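GTPase activator-like protein (Chaetomium thermophilum, PDB 5HIU) probably activates a GTPase as a full-length protein, of which this N-terminal part is an elongated, all-helical alpha-solenoid. Local coordinates at residues Gln320-Lys325 and Gly330-Pro335; Ala229-Ile234 and Trp270-Ile275; Ser222-Leu227 and Pro263-Glu268; Lys113-Gln118 and Asp181-Gln186. One frame throughout, in Å; residues are numbered along the deposited sequence.

Contact 1: residues Gln320-Lys325 and Gly330-Pro335; sequences QKLLRK and GYPQVP
In the loop that joins helix 302-322 to helix 336-348, Lys325 lies across the ring of Tyr331. A type I beta turn runs from Leu322 to Lys325. The turn is closed by Lys325 N donating to Leu322 O, at 2.8 Å. Lys325 CG sits over the centre of the Tyr331 ring, 3.5 Å from its centroid and 12° off the ring normal. This is a CH-pi contact. Chi1 of Lys325 (-51°) sets CG over the ring, and the bend at chi2 (-59°) carries CD on along the same face. Lys325 CD comes 3.7 Å from Tyr331 CE1. Lys325 CB meets Tyr331 CG near the root of the ring, at 3.3 Å. Leu322 CD1 approaches the same ring obliquely, 3.7 Å from Tyr331 CD2. Leu322 CD1 is also 4.1 Å from Pro332 CD. Further along, Leu323 CD2 packs 3.8 Å from Val334 CB, with the two side chains at about a right angle. The contacts between the two segments are mainly apolar. Pro335 stands at the N-cap position of helix 336-348. Around the loop, Leu322, Pro332 and Val334 all rest on Val286 of helix 281-294. Leu323 reaches Leu361 of helix 352-366, while Tyr331 touches helix 266-277.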
loop_
_atom_site.group_PDB
_atom_site.type_symbol
_atom_site.label_atom_id
_atom_site.label_comp_id
_atom_site.label_asym_id
_atom_site.label_seq_id
_atom_site.Cartn_x
_atom_site.Cartn_y
_atom_site.Cartn_z
ATOM N N GLN A 320 -7.148 -12.795 -13.269
ATOM C CA GLN A 320 -6.362 -13.685 -14.095
ATOM C C GLN A 320 -5.311 -14.352 -13.244
ATOM O O GLN A 320 -5.033 -15.515 -13.400
ATOM C CB GLN A 320 -5.701 -12.902 -15.214
ATOM C CG GLN A 320 -4.741 -13.713 -16.051
ATOM C CD GLN A 320 -4.294 -12.948 -17.278
ATOM O OE1 GLN A 320 -5.067 -12.190 -17.894
ATOM N NE2 GLN A 320 -3.042 -13.129 -17.644
ATOM N N LYS A 321 -4.730 -13.595 -12.336
ATOM C CA LYS A 321 -3.711 -14.122 -11.439
ATOM C C LYS A 321 -4.358 -15.046 -10.388
ATOM O O LYS A 321 -3.893 -16.164 -10.166
ATOM C CB LYS A 321 -2.951 -12.953 -10.810
ATOM C CG LYS A 321 -1.658 -13.314 -10.100
ATOM C CD LYS A 321 -0.577 -13.897 -11.002
ATOM C CE LYS A 321 0.599 -14.423 -10.171
ATOM N NZ LYS A 321 1.480 -15.365 -10.922
ATOM N N LEU A 322 -5.466 -14.606 -9.795
ATOM C CA LEU A 322 -6.162 -15.424 -8.827
ATOM C C LEU A 322 -6.598 -16.761 -9.396
ATOM O O LEU A 322 -6.356 -17.790 -8.785
ATOM C CB LEU A 322 -7.384 -14.699 -8.261
ATOM C CG LEU A 322 -8.002 -15.338 -7.003
ATOM C CD1 LEU A 322 -6.954 -15.759 -5.979
ATOM C CD2 LEU A 322 -8.978 -14.387 -6.335
ATOM N N LEU A 323 -7.204 -16.747 -10.579
ATOM C CA LEU A 323 -7.724 -17.959 -11.207
ATOM C C LEU A 323 -6.691 -19.044 -11.516
ATOM O O LEU A 323 -7.075 -20.141 -11.891
ATOM C CB LEU A 323 -8.447 -17.613 -12.499
ATOM C CG LEU A 323 -9.801 -16.940 -12.301
ATOM C CD1 LEU A 323 -10.187 -16.170 -13.547
ATOM C CD2 LEU A 323 -10.874 -17.956 -11.956
ATOM N N ARG A 324 -5.397 -18.765 -11.396
ATOM C CA ARG A 324 -4.398 -19.825 -11.515
ATOM C C ARG A 324 -4.204 -20.563 -10.192
ATOM O O ARG A 324 -3.430 -21.532 -10.117
ATOM C CB ARG A 324 -3.056 -19.257 -11.922
ATOM C CG ARG A 324 -3.067 -18.352 -13.128
ATOM C CD ARG A 324 -1.645 -17.891 -13.364
ATOM N NE ARG A 324 -1.576 -16.936 -14.453
ATOM C CZ ARG A 324 -1.681 -17.254 -15.738
ATOM N NH1 ARG A 324 -1.865 -18.519 -16.108
ATOM N NH2 ARG A 324 -1.609 -16.295 -16.661
ATOM N N LYS A 325 -4.887 -20.109 -9.145
ATOM C CA LYS A 325 -4.717 -20.695 -7.833
ATOM C C LYS A 325 -5.738 -21.780 -7.508
ATOM O O LYS A 325 -6.751 -21.941 -8.199
ATOM C CB LYS A 325 -4.741 -19.600 -6.784
ATOM C CG LYS A 325 -3.793 -18.451 -7.077
ATOM C CD LYS A 325 -2.342 -18.886 -7.200
ATOM C CE LYS A 325 -1.489 -17.687 -7.549
ATOM N NZ LYS A 325 -0.043 -17.995 -7.494
ATOM N N GLY A 330 -4.482 -22.408 -0.823
ATOM C CA GLY A 330 -5.144 -21.612 0.201
ATOM C C GLY A 330 -6.025 -20.529 -0.389
ATOM O O GLY A 330 -6.614 -19.753 0.359
ATOM N N TYR A 331 -6.130 -20.488 -1.723
ATOM C CA TYR A 331 -6.797 -19.390 -2.424
ATOM C C TYR A 331 -8.270 -19.692 -2.642
ATOM O O TYR A 331 -8.628 -20.840 -2.871
ATOM C CB TYR A 331 -6.125 -19.116 -3.775
ATOM C CG TYR A 331 -4.697 -18.606 -3.690
ATOM C CD1 TYR A 331 -3.630 -19.488 -3.532
ATOM C CD2 TYR A 331 -4.407 -17.247 -3.797
ATOM C CE1 TYR A 331 -2.318 -19.032 -3.472
ATOM C CE2 TYR A 331 -3.096 -16.776 -3.733
ATOM C CZ TYR A 331 -2.051 -17.671 -3.566
ATOM O OH TYR A 331 -0.742 -17.222 -3.504
ATOM N N PRO A 332 -9.127 -18.652 -2.595
ATOM C CA PRO A 332 -10.556 -18.836 -2.779
ATOM C C PRO A 332 -10.884 -19.103 -4.234
ATOM O O PRO A 332 -10.283 -18.503 -5.122
ATOM C CB PRO A 332 -11.137 -17.480 -2.374
ATOM C CG PRO A 332 -10.096 -16.507 -2.780
ATOM C CD PRO A 332 -8.763 -17.221 -2.644
ATOM N N GLN A 333 -11.845 -19.979 -4.479
ATOM C CA GLN A 333 -12.256 -20.266 -5.840
ATOM C C GLN A 333 -13.242 -19.215 -6.338
ATOM O O GLN A 333 -13.871 -18.520 -5.559
ATOM C CB GLN A 333 -12.832 -21.683 -5.938
ATOM C CG GLN A 333 -11.804 -22.744 -6.334
ATOM C CD GLN A 333 -10.529 -22.688 -5.500
ATOM O OE1 GLN A 333 -10.564 -22.886 -4.287
ATOM N NE2 GLN A 333 -9.396 -22.421 -6.151
ATOM N N VAL A 334 -13.352 -19.095 -7.649
ATOM C CA VAL A 334 -14.249 -18.132 -8.261
ATOM C C VAL A 334 -15.399 -18.862 -8.967
ATOM O O VAL A 334 -15.170 -19.879 -9.621
ATOM C CB VAL A 334 -13.494 -17.270 -9.281
ATOM C CG1 VAL A 334 -14.443 -16.306 -9.968
ATOM C CG2 VAL A 334 -12.368 -16.504 -8.604
ATOM N N PRO A 335 -16.635 -18.342 -8.852
ATOM C CA PRO A 335 -17.751 -18.964 -9.576
ATOM C C PRO A 335 -17.687 -18.715 -11.069
ATOM O O PRO A 335 -17.543 -17.573 -11.507
ATOM C CB PRO A 335 -19.002 -18.295 -8.995
ATOM C CG PRO A 335 -18.547 -17.267 -8.013
ATOM C CD PRO A 335 -17.052 -17.176 -8.051
#

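Contact 2: residues Ala229-Ile234 and Trp270-Ile275; sequences ACIHVI and WHTISI
No ring takes part in the touch of Ile231, Ile234 and Thr272; Trp270 lies on the side of its helix turned from helix 224-240. One face of its indole carries Ser274 CB, 3.8 Å above the plane, off its centre. The other face carries Lys321, in a cation-pi contact. Across the contact, Thr272 is the hub between two isoleucines one helical turn apart. Thr272 OG1 comes 3.2 Å from Ile231 CG2, a tight approach. Thr272 CG2 meets Ile234 CG2 at 3.8 Å, the two side chains crossing at about a right angle. Both isoleucines offer the methyl branch that stands anti to their own backbone N. Thr272 holds OG1 beside its backbone N (chi1 -55°), and from there the hydroxyl makes a weak hydrogen bond back to Glu268 O in its own helix. The CA atoms of Ile231 and Thr272 are 7.1 Å apart, so the two helices run close at this point. Ile231 also packs on Ile258 of helix 245-261. The chemistry is that of a buried, largely apolar seam. One methyl-methyl contact and one methyl-hydroxyl contact join the helices, and no hydrogen bond crosses between the segments.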
loop_
_atom_site.group_PDB
_atom_site.type_symbol
_atom_site.label_atom_id
_atom_site.label_comp_id
_atom_site.label_asym_id
_atom_site.label_seq_id
_atom_site.Cartn_x
_atom_site.Cartn_y
_atom_site.Cartn_z
ATOM N N ALA A 229 5.955 1.957 -0.607
ATOM C CA ALA A 229 5.932 2.084 0.841
ATOM C C ALA A 229 4.537 1.806 1.385
ATOM O O ALA A 229 4.411 1.055 2.335
ATOM C CB ALA A 229 6.424 3.469 1.276
ATOM N N CYS A 230 3.506 2.398 0.777
ATOM C CA CYS A 230 2.131 2.166 1.190
ATOM C C CYS A 230 1.691 0.729 1.040
ATOM O O CYS A 230 0.886 0.245 1.830
ATOM C CB CYS A 230 1.175 3.036 0.389
ATOM S SG CYS A 230 1.425 4.769 0.739
ATOM N N ILE A 231 2.195 0.039 0.021
ATOM C CA ILE A 231 1.883 -1.369 -0.137
ATOM C C ILE A 231 2.457 -2.144 1.027
ATOM O O ILE A 231 1.813 -3.039 1.579
ATOM C CB ILE A 231 2.446 -1.932 -1.447
ATOM C CG1 ILE A 231 1.632 -1.405 -2.616
ATOM C CG2 ILE A 231 2.403 -3.456 -1.473
ATOM C CD1 ILE A 231 2.384 -1.501 -3.930
ATOM N N HIS A 232 3.688 -1.825 1.384
ATOM C CA HIS A 232 4.327 -2.501 2.507
ATOM C C HIS A 232 3.606 -2.198 3.807
ATOM O O HIS A 232 3.472 -3.089 4.635
ATOM C CB HIS A 232 5.829 -2.208 2.542
ATOM C CG HIS A 232 6.525 -2.696 1.310
ATOM N ND1 HIS A 232 6.286 -3.947 0.774
ATOM C CD2 HIS A 232 7.390 -2.087 0.465
ATOM C CE1 HIS A 232 6.996 -4.095 -0.330
ATOM N NE2 HIS A 232 7.674 -2.982 -0.541
ATOM N N VAL A 233 3.043 -0.995 3.946
ATOM C CA VAL A 233 2.275 -0.704 5.144
ATOM C C VAL A 233 1.062 -1.613 5.198
ATOM O O VAL A 233 0.743 -2.171 6.234
ATOM C CB VAL A 233 1.898 0.774 5.251
ATOM C CG1 VAL A 233 0.732 0.979 6.206
ATOM C CG2 VAL A 233 3.100 1.568 5.715
ATOM N N ILE A 234 0.416 -1.794 4.068
ATOM C CA ILE A 234 -0.776 -2.613 3.993
ATOM C C ILE A 234 -0.434 -4.069 4.167
ATOM O O ILE A 234 -1.128 -4.781 4.861
ATOM C CB ILE A 234 -1.542 -2.363 2.680
ATOM C CG1 ILE A 234 -2.222 -1.002 2.761
ATOM C CG2 ILE A 234 -2.604 -3.439 2.441
ATOM C CD1 ILE A 234 -2.567 -0.447 1.400
ATOM N N TRP A 270 0.931 -7.898 -5.922
ATOM C CA TRP A 270 0.307 -9.193 -5.990
ATOM C C TRP A 270 0.578 -9.883 -4.662
ATOM O O TRP A 270 -0.298 -10.541 -4.079
ATOM C CB TRP A 270 0.810 -10.022 -7.166
ATOM C CG TRP A 270 0.393 -11.398 -6.976
ATOM C CD1 TRP A 270 1.180 -12.450 -6.680
ATOM C CD2 TRP A 270 -0.947 -11.866 -6.942
ATOM N NE1 TRP A 270 0.414 -13.568 -6.487
ATOM C CE2 TRP A 270 -0.903 -13.229 -6.629
ATOM C CE3 TRP A 270 -2.187 -11.258 -7.133
ATOM C CZ2 TRP A 270 -2.044 -14.006 -6.529
ATOM C CZ3 TRP A 270 -3.325 -12.029 -7.019
ATOM C CH2 TRP A 270 -3.249 -13.387 -6.738
ATOM N N HIS A 271 1.791 -9.697 -4.151
ATOM C CA HIS A 271 2.162 -10.328 -2.880
ATOM C C HIS A 271 1.167 -9.933 -1.799
ATOM O O HIS A 271 0.601 -10.759 -1.075
ATOM C CB HIS A 271 3.574 -9.929 -2.495
ATOM C CG HIS A 271 4.147 -10.780 -1.419
ATOM N ND1 HIS A 271 3.961 -10.508 -0.078
ATOM C CD2 HIS A 271 4.886 -11.911 -1.478
ATOM C CE1 HIS A 271 4.567 -11.429 0.643
ATOM N NE2 HIS A 271 5.139 -12.289 -0.182
ATOM N N THR A 272 0.907 -8.645 -1.725
ATOM C CA THR A 272 -0.024 -8.150 -0.738
ATOM C C THR A 272 -1.436 -8.637 -1.029
ATOM O O THR A 272 -2.158 -9.013 -0.106
ATOM C CB THR A 272 0.067 -6.618 -0.624
ATOM O OG1 THR A 272 1.431 -6.255 -0.354
ATOM C CG2 THR A 272 -0.784 -6.117 0.490
ATOM N N ILE A 273 -1.832 -8.660 -2.297
ATOM C CA ILE A 273 -3.176 -9.120 -2.623
ATOM C C ILE A 273 -3.270 -10.612 -2.308
ATOM O O ILE A 273 -4.350 -11.080 -1.918
ATOM C CB ILE A 273 -3.561 -8.821 -4.092
ATOM C CG1 ILE A 273 -3.799 -7.329 -4.285
ATOM C CG2 ILE A 273 -4.840 -9.539 -4.509
ATOM C CD1 ILE A 273 -3.737 -6.913 -5.740
ATOM N N SER A 274 -2.167 -11.362 -2.466
ATOM C CA SER A 274 -2.242 -12.802 -2.250
ATOM C C SER A 274 -2.545 -13.061 -0.795
ATOM O O SER A 274 -3.442 -13.852 -0.464
ATOM C CB SER A 274 -0.976 -13.542 -2.686
ATOM O OG SER A 274 0.185 -12.884 -2.222
ATOM N N ILE A 275 -1.822 -12.364 0.078
ATOM C CA ILE A 275 -2.040 -12.505 1.509
ATOM C C ILE A 275 -3.521 -12.296 1.784
ATOM O O ILE A 275 -4.173 -13.157 2.370
ATOM C CB ILE A 275 -1.184 -11.512 2.309
ATOM C CG1 ILE A 275 0.284 -11.946 2.254
ATOM C CG2 ILE A 275 -1.662 -11.438 3.744
ATOM C CD1 ILE A 275 1.291 -10.829 2.453
#

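Contact 3: residues Ser222-Leu227 and Pro263-Glu268; sequences SVEDDL and PSLQKE
Leu265 reaches from the start of helix 266-277 to Glu224 and Leu227, at the start of helix 224-240. Its CB is directed at that helix but stays short of it. The next atom, CG, stands anti to the carbonyl carbon (chi1 -68°), which carries the branch point in beside Glu224. Leu265 CG lies 4.2 Å from Glu224 CG. Beyond it the two methyls part. Leu265 CD1 meets Leu227 CB at 3.5 Å. Leu265 CD1 is also 3.8 Å from Glu224 CG, and it lies close to the backbone Glu224 O. CD2 stays nearer the carboxylate end of Glu224. The two side chains run antiparallel, with Glu224 CG against the end of Leu265. The carboxylate of Glu224 ends beside Ser264 OG, but those atoms are modelled too close together to support any bond. Leu265 also holds the N-cap position of its helix, and Gln266 N donates to Pro263 O at 3.0 Å in the turn before it. Ile258 of helix 245-261 touches both Leu227 and Leu265. Asp226, which points away from this contact, is salt-bridged to Arg158 of helix 139-163. The secure part of this contact is therefore apolar. A leucine methyl, a leucine CB and a glutamate CG join the first turns of two helices, while the polar approach of Glu224 to Ser264 remains doubtful.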
loop_
_atom_site.group_PDB
_atom_site.type_symbol
_atom_site.label_atom_id
_atom_site.label_comp_id
_atom_site.label_asym_id
_atom_site.label_seq_id
_atom_site.Cartn_x
_atom_site.Cartn_y
_atom_site.Cartn_z
ATOM N N SER A 222 3.294 11.399 -6.861
ATOM C CA SER A 222 4.106 11.469 -8.057
ATOM C C SER A 222 5.266 10.492 -7.957
ATOM O O SER A 222 5.957 10.269 -8.946
ATOM C CB SER A 222 4.581 12.914 -8.279
ATOM O OG SER A 222 4.976 13.558 -7.077
ATOM N N VAL A 223 5.452 9.890 -6.772
ATOM C CA VAL A 223 6.644 9.090 -6.468
ATOM C C VAL A 223 6.324 7.628 -6.133
ATOM O O VAL A 223 5.706 7.303 -5.124
ATOM C CB VAL A 223 7.459 9.708 -5.315
ATOM C CG1 VAL A 223 8.835 9.058 -5.246
ATOM C CG2 VAL A 223 7.595 11.214 -5.504
ATOM N N GLU A 224 6.785 6.757 -7.010
ATOM C CA GLU A 224 6.594 5.332 -6.927
ATOM C C GLU A 224 6.989 4.760 -5.562
ATOM O O GLU A 224 6.336 3.842 -5.049
ATOM C CB GLU A 224 7.411 4.701 -8.054
ATOM C CG GLU A 224 7.544 3.200 -8.023
ATOM C CD GLU A 224 7.839 2.619 -9.391
ATOM O OE1 GLU A 224 7.751 3.355 -10.395
ATOM O OE2 GLU A 224 8.151 1.415 -9.472
ATOM N N ASP A 225 8.042 5.299 -4.964
ATOM C CA ASP A 225 8.514 4.810 -3.659
ATOM C C ASP A 225 7.460 4.940 -2.572
ATOM O O ASP A 225 7.347 4.046 -1.744
ATOM C CB ASP A 225 9.811 5.506 -3.218
ATOM C CG ASP A 225 11.056 4.877 -3.828
ATOM O OD1 ASP A 225 11.021 3.703 -4.288
ATOM O OD2 ASP A 225 12.089 5.579 -3.865
ATOM N N ASP A 226 6.699 6.043 -2.585
ATOM C CA ASP A 226 5.514 6.180 -1.751
ATOM C C ASP A 226 4.539 5.020 -1.976
ATOM O O ASP A 226 3.939 4.522 -1.032
ATOM C CB ASP A 226 4.783 7.494 -2.043
ATOM C CG ASP A 226 5.615 8.741 -1.725
ATOM O OD1 ASP A 226 6.605 8.635 -0.973
ATOM O OD2 ASP A 226 5.254 9.839 -2.226
ATOM N N LEU A 227 4.346 4.595 -3.220
ATOM C CA LEU A 227 3.434 3.473 -3.477
ATOM C C LEU A 227 4.009 2.183 -2.950
ATOM O O LEU A 227 3.299 1.364 -2.392
ATOM C CB LEU A 227 3.174 3.282 -4.967
ATOM C CG LEU A 227 2.282 4.288 -5.641
ATOM C CD1 LEU A 227 2.253 3.984 -7.126
ATOM C CD2 LEU A 227 0.880 4.247 -5.063
ATOM N N PRO A 263 3.205 -1.195 -13.528
ATOM C CA PRO A 263 3.844 -2.483 -13.771
ATOM C C PRO A 263 5.063 -2.767 -12.900
ATOM O O PRO A 263 5.243 -3.900 -12.483
ATOM C CB PRO A 263 4.239 -2.408 -15.265
ATOM C CG PRO A 263 4.228 -0.959 -15.608
ATOM C CD PRO A 263 3.146 -0.375 -14.750
ATOM N N SER A 264 5.879 -1.751 -12.619
ATOM C CA SER A 264 7.092 -1.931 -11.804
ATOM C C SER A 264 6.828 -2.358 -10.352
ATOM O O SER A 264 7.751 -2.765 -9.662
ATOM C CB SER A 264 7.893 -0.631 -11.769
ATOM O OG SER A 264 7.269 0.313 -10.911
ATOM N N LEU A 265 5.589 -2.216 -9.882
ATOM C CA LEU A 265 5.192 -2.669 -8.550
ATOM C C LEU A 265 4.195 -3.826 -8.590
ATOM O O LEU A 265 3.557 -4.130 -7.583
ATOM C CB LEU A 265 4.578 -1.508 -7.776
ATOM C CG LEU A 265 5.572 -0.403 -7.423
ATOM C CD1 LEU A 265 4.851 0.764 -6.775
ATOM C CD2 LEU A 265 6.663 -0.924 -6.510
ATOM N N GLN A 266 4.077 -4.497 -9.732
ATOM C CA GLN A 266 3.075 -5.544 -9.877
ATOM C C GLN A 266 3.337 -6.684 -8.917
ATOM O O GLN A 266 2.412 -7.184 -8.278
ATOM C CB GLN A 266 3.002 -6.069 -11.314
ATOM C CG GLN A 266 1.730 -6.846 -11.611
ATOM C CD GLN A 266 1.639 -7.346 -13.055
ATOM O OE1 GLN A 266 2.168 -8.412 -13.386
ATOM N NE2 GLN A 266 0.946 -6.593 -13.912
ATOM N N LYS A 267 4.587 -7.100 -8.814
ATOM C CA LYS A 267 4.932 -8.225 -7.944
ATOM C C LYS A 267 4.648 -7.885 -6.460
ATOM O O LYS A 267 3.968 -8.656 -5.750
ATOM C CB LYS A 267 6.382 -8.681 -8.192
ATOM C CG LYS A 267 7.437 -7.599 -7.991
ATOM C CD LYS A 267 8.840 -8.057 -8.349
ATOM C CE LYS A 267 9.878 -7.058 -7.850
ATOM N NZ LYS A 267 11.221 -7.318 -8.443
ATOM N N GLU A 268 5.087 -6.699 -6.030
ATOM C CA GLU A 268 4.791 -6.207 -4.684
ATOM C C GLU A 268 3.296 -6.191 -4.357
ATOM O O GLU A 268 2.900 -6.665 -3.304
ATOM C CB GLU A 268 5.390 -4.815 -4.442
ATOM C CG GLU A 268 6.850 -4.824 -3.997
ATOM C CD GLU A 268 7.811 -4.620 -5.139
ATOM O OE1 GLU A 268 7.434 -4.903 -6.297
ATOM O OE2 GLU A 268 8.942 -4.160 -4.881
#

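Contact 4: residues Lys113-Gln118 and Asp181-Gln186; sequences KDFCYQ and DKNLSQ
Asn183 brings its side-chain amide up to Phe115 and Cys116 at the start of helix 115-126. Asn183 ND2 comes to the edge of the Phe115 ring, close to its plane, 3.8 Å from Phe115 CD2. The ring and amide planes are 64° apart. The other amide atom, Asn183 OD1, faces Cys116 CB at 3.7 Å. No hydrogen bond crosses between the segments. The helices are nonetheless close, with the CA atoms of Cys116 and Asn183 6.2 Å apart. Phe115 CG stands anti to the backbone N (chi1 -173°), which sends the ring out toward helix 179-198. The contact packs helix 115-126 against helix 179-198 in the helical solenoid, with helix 139-163 between them in sequence. In the next shell, the Phe115 ring meets Trp146 of helix 139-163 edge-to-face. One turn beyond Asn183, Gln186 NE2 bonds to Glu123 OE1, a polar tie between the same two helices. Asp181 O accepts from both Ser185 N, at 3.0 Å, and Ser185 OG, at 3.1 Å, which arrive from opposite faces of the carbonyl plane. The Asp181 carboxylate is salt-bridged to Arg158. In the other segment, Asp114 has a salt bridge to Arg78 and a hydrogen bond to Trp82, both in helix 75-89. The contact itself thus rests on van der Waals touch by an amide, and the directional bonds lie around it.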
loop_
_atom_site.group_PDB
_atom_site.type_symbol
_atom_site.label_atom_id
_atom_site.label_comp_id
_atom_site.label_asym_id
_atom_site.label_seq_id
_atom_site.Cartn_x
_atom_site.Cartn_y
_atom_site.Cartn_z
ATOM N N LYS A 113 10.022 23.006 10.789
ATOM C CA LYS A 113 11.390 22.698 10.381
ATOM C C LYS A 113 12.023 21.564 11.184
ATOM O O LYS A 113 12.998 20.981 10.742
ATOM C CB LYS A 113 12.268 23.935 10.524
ATOM C CG LYS A 113 11.830 25.118 9.684
ATOM C CD LYS A 113 12.594 26.371 10.086
ATOM C CE LYS A 113 14.091 26.214 9.853
ATOM N NZ LYS A 113 14.758 27.535 9.637
ATOM N N ASP A 114 11.468 21.253 12.355
ATOM C CA ASP A 114 12.024 20.240 13.250
ATOM C C ASP A 114 11.426 18.838 13.081
ATOM O O ASP A 114 11.750 17.932 13.833
ATOM C CB ASP A 114 11.841 20.676 14.704
ATOM C CG ASP A 114 12.573 21.952 15.034
ATOM O OD1 ASP A 114 13.306 22.486 14.180
ATOM O OD2 ASP A 114 12.408 22.427 16.170
ATOM N N PHE A 115 10.569 18.625 12.104
ATOM C CA PHE A 115 9.932 17.322 12.007
ATOM C C PHE A 115 10.944 16.156 11.933
ATOM O O PHE A 115 10.700 15.082 12.475
ATOM C CB PHE A 115 8.973 17.310 10.811
ATOM C CG PHE A 115 8.142 16.063 10.704
ATOM C CD1 PHE A 115 7.124 15.812 11.607
ATOM C CD2 PHE A 115 8.373 15.147 9.689
ATOM C CE1 PHE A 115 6.347 14.677 11.500
ATOM C CE2 PHE A 115 7.595 14.016 9.573
ATOM C CZ PHE A 115 6.585 13.773 10.486
ATOM N N CYS A 116 12.072 16.359 11.270
ATOM C CA CYS A 116 13.051 15.291 11.124
ATOM C C CYS A 116 13.481 14.841 12.519
ATOM O O CYS A 116 13.495 13.649 12.819
ATOM C CB CYS A 116 14.233 15.719 10.249
ATOM S SG CYS A 116 15.164 17.154 10.852
ATOM N N TYR A 117 13.752 15.803 13.397
ATOM C CA TYR A 117 14.123 15.505 14.765
ATOM C C TYR A 117 13.037 14.750 15.550
ATOM O O TYR A 117 13.341 13.802 16.294
ATOM C CB TYR A 117 14.475 16.807 15.476
ATOM C CG TYR A 117 15.800 17.412 15.044
ATOM C CD1 TYR A 117 16.996 16.765 15.324
ATOM C CD2 TYR A 117 15.858 18.635 14.389
ATOM C CE1 TYR A 117 18.204 17.299 14.948
ATOM C CE2 TYR A 117 17.084 19.191 14.016
ATOM C CZ TYR A 117 18.249 18.514 14.306
ATOM O OH TYR A 117 19.477 19.030 13.953
ATOM N N GLN A 118 11.779 15.159 15.391
ATOM C CA GLN A 118 10.672 14.480 16.064
ATOM C C GLN A 118 10.578 13.010 15.662
ATOM O O GLN A 118 10.481 12.134 16.517
ATOM C CB GLN A 118 9.350 15.115 15.703
ATOM C CG GLN A 118 9.250 16.575 15.989
ATOM C CD GLN A 118 7.821 16.981 16.057
ATOM O OE1 GLN A 118 7.255 17.404 15.065
ATOM N NE2 GLN A 118 7.211 16.793 17.208
ATOM N N ASP A 181 10.753 14.158 1.090
ATOM C CA ASP A 181 10.712 12.777 0.605
ATOM C C ASP A 181 11.366 11.837 1.610
ATOM O O ASP A 181 10.844 10.764 1.904
ATOM C CB ASP A 181 11.453 12.630 -0.730
ATOM C CG ASP A 181 10.792 13.386 -1.872
ATOM O OD1 ASP A 181 9.630 13.817 -1.723
ATOM O OD2 ASP A 181 11.451 13.552 -2.929
ATOM N N LYS A 182 12.512 12.241 2.133
ATOM C CA LYS A 182 13.266 11.389 3.030
ATOM C C LYS A 182 12.525 11.209 4.320
ATOM O O LYS A 182 12.480 10.095 4.846
ATOM C CB LYS A 182 14.657 11.963 3.268
ATOM C CG LYS A 182 15.519 11.915 2.009
ATOM C CD LYS A 182 16.522 13.045 1.940
ATOM C CE LYS A 182 17.571 12.764 0.877
ATOM N NZ LYS A 182 18.390 13.963 0.537
ATOM N N ASN A 183 11.926 12.297 4.813
ATOM C CA ASN A 183 11.115 12.267 6.035
ATOM C C ASN A 183 9.952 11.295 5.906
ATOM O O ASN A 183 9.687 10.486 6.795
ATOM C CB ASN A 183 10.543 13.647 6.335
ATOM C CG ASN A 183 11.545 14.569 6.983
ATOM O OD1 ASN A 183 12.649 14.167 7.290
ATOM N ND2 ASN A 183 11.146 15.817 7.218
ATOM N N LEU A 184 9.264 11.410 4.776
ATOM C CA LEU A 184 8.118 10.582 4.446
ATOM C C LEU A 184 8.509 9.095 4.385
ATOM O O LEU A 184 7.848 8.259 4.965
ATOM C CB LEU A 184 7.513 11.076 3.129
ATOM C CG LEU A 184 6.257 10.375 2.613
ATOM C CD1 LEU A 184 5.094 10.523 3.578
ATOM C CD2 LEU A 184 5.875 10.893 1.222
ATOM N N SER A 185 9.609 8.765 3.727
ATOM C CA SER A 185 10.045 7.371 3.725
ATOM C C SER A 185 10.220 6.855 5.110
ATOM O O SER A 185 9.772 5.776 5.428
ATOM C CB SER A 185 11.360 7.223 3.016
ATOM O OG SER A 185 11.186 7.662 1.708
ATOM N N GLN A 186 10.898 7.636 5.933
ATOM C CA GLN A 186 11.318 7.163 7.215
ATOM C C GLN A 186 10.117 6.950 8.130
ATOM O O GLN A 186 10.101 6.011 8.948
ATOM C CB GLN A 186 12.289 8.137 7.833
ATOM C CG GLN A 186 12.860 7.593 9.121
ATOM C CD GLN A 186 14.035 8.375 9.617
ATOM O OE1 GLN A 186 14.398 9.400 9.046
ATOM N NE2 GLN A 186 14.646 7.897 10.691
#

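From the N terminus, contact 4 closes first. It spans a long loop that includes helix 139-163 and brings helix 115-126 against helix 179-198. Contacts 3 and 2 follow, and their segments alternate along the chain, so they cross. Both join helix 224-240 to helix 266-277 around helix 245-261, contact 3 at the first turns and contact 2 further along, with centres 11 Å apart. Leu184 of contact 4 touches Asp226 of contact 3, which links the two regions. Contact 1 closes last, over a short loop, and adjoins contact 2 through Trp270 and Ser274. Contacts 1 and 4 lie on opposite sides of the chain's centre, their centres about 41 Å apart.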